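COG3291: FOG: PKD repeat (Clostridium thermocellum, PDB 1WMX) is the family 30 carbohydrate-binding module of the cellulosomal protein CelJ, a beta-sandwich domain that probably binds cellulose chains for the cellulase. Local coordinates at residues B[12-16]-B[17-21]; B[119-122]-B[123-127]. One frame throughout, in Å; residues are numbered along the deposited sequence.

Interaction 1: B[12-16]-B[17-21]; sequences QIFKD and SPVVG. With SO4 (sulfate ion), chain C.
V19 turns its side chain back onto F14 as the chain rounds a bend, and its CG2 methyl meets the rim of the phenyl ring at CD1, 3.9 Å away. The same methyl lies 3.5 Å from the carbonyl O of I13, so it touches backbone and ring edge. CG anti to the backbone N (chi1 167°) carries the F14 ring toward S17 and V19; S17 O lies at its edge, in plane, 3.7 Å from CD1. This inner part is the tight one: F14 and I13 are buried, packed on I175, and I13 and V19 touch L68. The outer side, K15 to P18, is exposed and loosely held. A water accepts from both K15 N and S17 N, at 2.8 Å from the former, bridging the bend. S17 OG gives D16 OD2 only a weak hydrogen bond. Across the corner at I13, Q12 NE2 reaches F14 O over 2.7 Å, 54° out of the carbonyl plane, and also bonds D174. Q12 N donates almost straight to O2 of a sulfate, probably from the crystallisation liquor, which R71 also holds. Such a connection, from strand 11-14 of one sheet to strand 21-25 of the other, is typical of a beta-sandwich.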
ATOM      1  N   GLN B  12      16.620  12.247 -11.004  1.00 34.02           N
ATOM      2  CA  GLN B  12      17.235  12.474  -9.739  1.00 33.22           C
ATOM      3  C   GLN B  12      16.170  12.603  -8.637  1.00 32.75           C
ATOM      4  O   GLN B  12      15.220  13.380  -8.766  1.00 32.60           O
ATOM      5  CB  GLN B  12      17.974  13.689  -9.905  1.00 32.58           C
ATOM      6  CG  GLN B  12      18.699  13.996  -8.653  1.00 35.12           C
ATOM      7  CD  GLN B  12      20.076  13.364  -8.607  1.00 36.89           C
ATOM      8  OE1 GLN B  12      20.780  13.360  -9.622  1.00 39.17           O
ATOM      9  NE2 GLN B  12      20.495  12.837  -7.472  1.00 36.08           N
ATOM     10  N   ILE B  13      16.284  11.809  -7.563  1.00 32.96           N
ATOM     11  CA  ILE B  13      15.300  11.831  -6.497  1.00 30.39           C
ATOM     12  C   ILE B  13      15.816  12.666  -5.321  1.00 31.50           C
ATOM     13  O   ILE B  13      15.064  13.421  -4.704  1.00 32.28           O
ATOM     14  CB  ILE B  13      14.948  10.392  -6.050  1.00 30.75           C
ATOM     15  CG1 ILE B  13      14.322   9.642  -7.228  1.00 30.76           C
ATOM     16  CG2 ILE B  13      13.964  10.428  -4.882  1.00 29.31           C
ATOM     17  CD1 ILE B  13      14.050   8.174  -6.960  1.00 31.23           C
ATOM     18  N   PHE B  14      17.104  12.529  -5.020  1.00 30.79           N
ATOM     19  CA  PHE B  14      17.725  13.293  -3.948  1.00 31.02           C
ATOM     20  C   PHE B  14      19.144  13.633  -4.335  1.00 32.29           C
ATOM     21  O   PHE B  14      19.870  12.791  -4.864  1.00 30.41           O
ATOM     22  CB  PHE B  14      17.796  12.515  -2.636  1.00 28.45           C
ATOM     23  CG  PHE B  14      18.704  13.160  -1.618  1.00 28.97           C
ATOM     24  CD1 PHE B  14      18.349  14.361  -1.012  1.00 28.76           C
ATOM     25  CD2 PHE B  14      19.955  12.613  -1.330  1.00 28.63           C
ATOM     26  CE1 PHE B  14      19.231  15.014  -0.137  1.00 27.96           C
ATOM     27  CE2 PHE B  14      20.845  13.262  -0.458  1.00 28.64           C
ATOM     28  CZ  PHE B  14      20.479  14.463   0.137  1.00 29.64           C
ATOM     29  N   LYS B  15      19.544  14.864  -4.049  1.00 34.26           N
ATOM     30  CA  LYS B  15      20.896  15.291  -4.344  1.00 36.45           C
ATOM     31  C   LYS B  15      21.506  16.043  -3.162  1.00 37.15           C
ATOM     32  O   LYS B  15      22.477  15.582  -2.550  1.00 38.95           O
ATOM     33  CB  LYS B  15      20.920  16.165  -5.597  1.00 37.88           C
ATOM     34  CG  LYS B  15      22.303  16.669  -5.948  1.00 41.22           C
ATOM     35  CD  LYS B  15      22.370  17.170  -7.380  1.00 46.22           C
ATOM     36  CE  LYS B  15      23.802  17.547  -7.770  1.00 48.40           C
ATOM     37  NZ  LYS B  15      23.907  17.903  -9.216  1.00 49.38           N
ATOM     38  N   ASP B  16      20.920  17.181  -2.816  1.00 36.80           N
ATOM     39  CA  ASP B  16      21.465  17.969  -1.724  1.00 38.97           C
ATOM     40  C   ASP B  16      20.440  18.712  -0.873  1.00 38.62           C
ATOM     41  O   ASP B  16      20.807  19.332   0.124  1.00 40.21           O
ATOM     42  CB  ASP B  16      22.453  18.981  -2.297  1.00 39.70           C
ATOM     43  CG  ASP B  16      21.802  19.918  -3.297  1.00 42.57           C
ATOM     44  OD1 ASP B  16      22.503  20.807  -3.827  1.00 44.14           O
ATOM     45  OD2 ASP B  16      20.584  19.767  -3.561  1.00 43.79           O
ATOM     46  N   SER B  17      19.161  18.645  -1.240  1.00 35.56           N
ATOM     47  CA  SER B  17      18.154  19.379  -0.496  1.00 33.38           C
ATOM     48  C   SER B  17      16.887  18.605  -0.132  1.00 31.54           C
ATOM     49  O   SER B  17      16.600  17.556  -0.715  1.00 31.05           O
ATOM     50  CB  SER B  17      17.794  20.644  -1.280  1.00 33.45           C
ATOM     51  OG  SER B  17      17.501  20.314  -2.621  1.00 35.27           O
ATOM     52  N   PRO B  18      16.107  19.130   0.841  1.00 29.17           N
ATOM     53  CA  PRO B  18      14.866  18.505   1.300  1.00 26.77           C
ATOM     54  C   PRO B  18      13.993  18.070   0.146  1.00 26.45           C
ATOM     55  O   PRO B  18      13.784  18.825  -0.801  1.00 27.92           O
ATOM     56  CB  PRO B  18      14.235  19.597   2.163  1.00 27.28           C
ATOM     57  CG  PRO B  18      15.435  20.204   2.801  1.00 26.53           C
ATOM     58  CD  PRO B  18      16.347  20.378   1.596  1.00 27.48           C
ATOM     59  N   VAL B  19      13.498  16.841   0.219  1.00 24.90           N
ATOM     60  CA  VAL B  19      12.670  16.312  -0.851  1.00 23.42           C
ATOM     61  C   VAL B  19      11.188  16.372  -0.503  1.00 24.36           C
ATOM     62  O   VAL B  19      10.794  16.003   0.595  1.00 24.77           O
ATOM     63  CB  VAL B  19      13.050  14.849  -1.178  1.00 24.58           C
ATOM     64  CG1 VAL B  19      12.235  14.361  -2.386  1.00 20.70           C
ATOM     65  CG2 VAL B  19      14.545  14.764  -1.467  1.00 20.65           C
ATOM     66  N   VAL B  20      10.383  16.851  -1.447  1.00 22.85           N
ATOM     67  CA  VAL B  20       8.940  16.950  -1.270  1.00 21.19           C
ATOM     68  C   VAL B  20       8.333  15.544  -1.192  1.00 22.43           C
ATOM     69  O   VAL B  20       8.630  14.685  -2.016  1.00 20.67           O
ATOM     70  CB  VAL B  20       8.297  17.746  -2.442  1.00 21.96           C
ATOM     71  CG1 VAL B  20       6.778  17.550  -2.462  1.00 20.58           C
ATOM     72  CG2 VAL B  20       8.621  19.233  -2.292  1.00 18.97           C
ATOM     73  N   GLY B  21       7.490  15.318  -0.189  1.00 23.43           N
ATOM     74  CA  GLY B  21       6.854  14.021  -0.011  1.00 23.49           C
ATOM     75  C   GLY B  21       6.242  13.930   1.375  1.00 25.11           C
ATOM     76  O   GLY B  21       5.890  14.950   1.967  1.00 24.39           O
TER
HETATM   77  S   SO4 C 300      14.849  15.352 -12.508  1.00 45.46           S
HETATM   78  O1  SO4 C 300      14.092  14.783 -11.376  1.00 45.39           O
HETATM   79  O2  SO4 C 300      16.204  14.767 -12.532  1.00 45.10           O
HETATM   80  O3  SO4 C 300      14.949  16.815 -12.360  1.00 46.22           O
HETATM   81  O4  SO4 C 300      14.149  15.034 -13.767  1.00 48.24           O
HETATM   82  O   HOH W   1      17.718  16.652  -2.911  1.00 34.63           O

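Interaction 2: B[119-122]-B[123-127]; sequences VTTV and ISNYV
V122 and N125 meet where edge strand 118-122 of the five-stranded sheet runs straight into a short 3-10 turn, 123-125, in this beta-sandwich. One backbone hydrogen bond joins the two pieces: N125 N donates to V122 O at 3.1 Å, with an N-H...O angle of 155°. The donor stands well above the carbonyl plane, 51° out of it, and the i to i+3 spacing is that of a 3-10 turn. The turn continues with Y126 N bonded to I123 O, so the chain is coiled tightly just beyond the strand.

Van der Waals contacts follow the same path. With CG1 anti to the carbonyl carbon (chi1 -62°), V122 places CG2 between its backbone N and carbonyl carbon, facing the turn; there CG2 abuts S124 OG at 3.2 Å. The same methyl sits over the face of the N125 amide, equally far, 3.3 Å, from CG, OD1 and ND2 of N125, and the two side chains cross obliquely. V122 also touches R163, while I123 turns inward and is buried against F100.

Among the polar and aromatic groups, Y126 brings the CE2 edge of its ring back to T121, the two side chains crossing at about a right angle. Its hydroxyl is held by D142, and the ring also rests on I138 and P139. S124 N is bonded to D99. T121 OG1, anti to the backbone N, approaches the edge of the Y126 ring near its plane, 3.8 Å from CE2.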
ATOM      1  N   VAL B 119       5.275  -1.469  -5.533  1.00 36.16           N
ATOM      2  CA  VAL B 119       6.125  -2.625  -5.883  1.00 36.97           C
ATOM      3  C   VAL B 119       7.283  -2.515  -4.922  1.00 37.47           C
ATOM      4  O   VAL B 119       7.907  -1.455  -4.814  1.00 37.77           O
ATOM      5  CB  VAL B 119       6.602  -2.586  -7.342  1.00 37.04           C
ATOM      6  CG1 VAL B 119       5.448  -2.818  -8.318  1.00 36.86           C
ATOM      7  CG2 VAL B 119       7.264  -1.251  -7.697  1.00 37.43           C
ATOM      8  N   THR B 120       7.577  -3.594  -4.217  1.00 37.50           N
ATOM      9  CA  THR B 120       8.636  -3.533  -3.200  1.00 37.53           C
ATOM     10  C   THR B 120       9.566  -4.745  -3.140  1.00 38.64           C
ATOM     11  O   THR B 120       9.329  -5.783  -3.746  1.00 40.29           O
ATOM     12  CB  THR B 120       7.988  -3.423  -1.834  1.00 37.06           C
ATOM     13  OG1 THR B 120       7.210  -4.593  -1.582  1.00 39.26           O
ATOM     14  CG2 THR B 120       7.071  -2.211  -1.737  1.00 36.16           C
ATOM     15  N   THR B 121      10.621  -4.542  -2.376  1.00 39.35           N
ATOM     16  CA  THR B 121      11.655  -5.549  -2.113  1.00 39.80           C
ATOM     17  C   THR B 121      12.427  -5.072  -0.892  1.00 40.14           C
ATOM     18  O   THR B 121      12.263  -3.934  -0.446  1.00 41.54           O
ATOM     19  CB  THR B 121      12.596  -5.698  -3.322  1.00 39.50           C
ATOM     20  OG1 THR B 121      13.615  -6.653  -3.024  1.00 41.97           O
ATOM     21  CG2 THR B 121      13.275  -4.386  -3.700  1.00 39.92           C
ATOM     22  N   VAL B 122      13.255  -5.928  -0.337  1.00 39.85           N
ATOM     23  CA  VAL B 122      14.057  -5.533   0.830  1.00 39.07           C
ATOM     24  C   VAL B 122      15.425  -5.123   0.322  1.00 40.21           C
ATOM     25  O   VAL B 122      15.987  -5.745  -0.584  1.00 39.66           O
ATOM     26  CB  VAL B 122      14.167  -6.676   1.825  1.00 39.35           C
ATOM     27  CG1 VAL B 122      12.790  -7.070   2.360  1.00 40.29           C
ATOM     28  CG2 VAL B 122      14.809  -7.918   1.207  1.00 39.73           C
ATOM     29  N   ILE B 123      15.959  -4.075   0.901  1.00 40.87           N
ATOM     30  CA  ILE B 123      17.247  -3.555   0.458  1.00 42.14           C
ATOM     31  C   ILE B 123      18.389  -4.577   0.669  1.00 42.66           C
ATOM     32  O   ILE B 123      19.387  -4.571  -0.067  1.00 42.84           O
ATOM     33  CB  ILE B 123      17.580  -2.264   1.188  1.00 41.44           C
ATOM     34  CG1 ILE B 123      18.829  -1.617   0.582  1.00 42.37           C
ATOM     35  CG2 ILE B 123      17.814  -2.495   2.679  1.00 42.25           C
ATOM     36  CD1 ILE B 123      19.046  -0.180   1.018  1.00 43.52           C
ATOM     37  N   SER B 124      18.229  -5.448   1.655  1.00 42.58           N
ATOM     38  CA  SER B 124      19.249  -6.466   1.967  1.00 43.09           C
ATOM     39  C   SER B 124      19.514  -7.386   0.760  1.00 43.39           C
ATOM     40  O   SER B 124      20.585  -7.990   0.651  1.00 44.20           O
ATOM     41  CB  SER B 124      18.809  -7.323   3.162  1.00 42.26           C
ATOM     42  OG  SER B 124      17.521  -7.871   2.945  1.00 43.60           O
ATOM     43  N   ASN B 125      18.537  -7.470  -0.129  1.00 43.26           N
ATOM     44  CA  ASN B 125      18.639  -8.306  -1.334  1.00 43.44           C
ATOM     45  C   ASN B 125      19.590  -7.713  -2.360  1.00 43.36           C
ATOM     46  O   ASN B 125      19.917  -8.350  -3.364  1.00 43.32           O
ATOM     47  CB  ASN B 125      17.278  -8.447  -2.016  1.00 45.06           C
ATOM     48  CG  ASN B 125      16.378  -9.413  -1.288  1.00 46.78           C
ATOM     49  OD1 ASN B 125      15.212  -9.571  -1.664  1.00 47.62           O
ATOM     50  ND2 ASN B 125      16.871 -10.066  -0.257  1.00 47.96           N
ATOM     51  N   TYR B 126      20.043  -6.497  -2.118  1.00 43.18           N
ATOM     52  CA  TYR B 126      20.931  -5.853  -3.082  1.00 42.97           C
ATOM     53  C   TYR B 126      22.184  -5.266  -2.436  1.00 44.06           C
ATOM     54  O   TYR B 126      23.086  -4.787  -3.128  1.00 45.53           O
ATOM     55  CB  TYR B 126      20.159  -4.757  -3.808  1.00 41.75           C
ATOM     56  CG  TYR B 126      19.056  -5.348  -4.681  1.00 41.62           C
ATOM     57  CD1 TYR B 126      19.366  -5.886  -5.932  1.00 39.88           C
ATOM     58  CD2 TYR B 126      17.735  -5.363  -4.232  1.00 40.81           C
ATOM     59  CE1 TYR B 126      18.363  -6.441  -6.729  1.00 40.35           C
ATOM     60  CE2 TYR B 126      16.730  -5.920  -5.027  1.00 41.89           C
ATOM     61  CZ  TYR B 126      17.044  -6.458  -6.278  1.00 41.84           C
ATOM     62  OH  TYR B 126      16.066  -7.003  -7.059  1.00 41.58           O
ATOM     63  N   VAL B 127      22.239  -5.312  -1.124  1.00 44.33           N
ATOM     64  CA  VAL B 127      23.398  -4.797  -0.398  1.00 44.10           C
ATOM     65  C   VAL B 127      23.357  -5.260   1.049  1.00 45.14           C
ATOM     66  O   VAL B 127      22.313  -5.674   1.554  1.00 45.24           O
ATOM     67  CB  VAL B 127      23.402  -3.261  -0.415  1.00 44.35           C
ATOM     68  CG1 VAL B 127      22.228  -2.682   0.379  1.00 43.87           C
ATOM     69  CG2 VAL B 127      24.692  -2.689   0.182  1.00 43.86           C
TER

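Both interactions are local bends in one carbohydrate-binding domain, interaction 1 coming first along the chain. The centres of interaction 1 and interaction 2 lie about 21 Å apart, on opposite sides of the chain's centre. The nearest atoms of interaction 1 and interaction 2 are about 12 Å apart, so they do not touch. Interaction 1 leads from strand 11-14 of the seven-stranded sheet to strand 21-25 of the five-stranded one; interaction 2 follows strand 118-122 on the way to strand 134-139, which belongs to the seven-stranded sheet. Strands 21-25 and 118-122 are the two outermost strands of the five-stranded sheet within this chain. The two bends therefore carry the chain between sheets beside opposite margins of the same sheet.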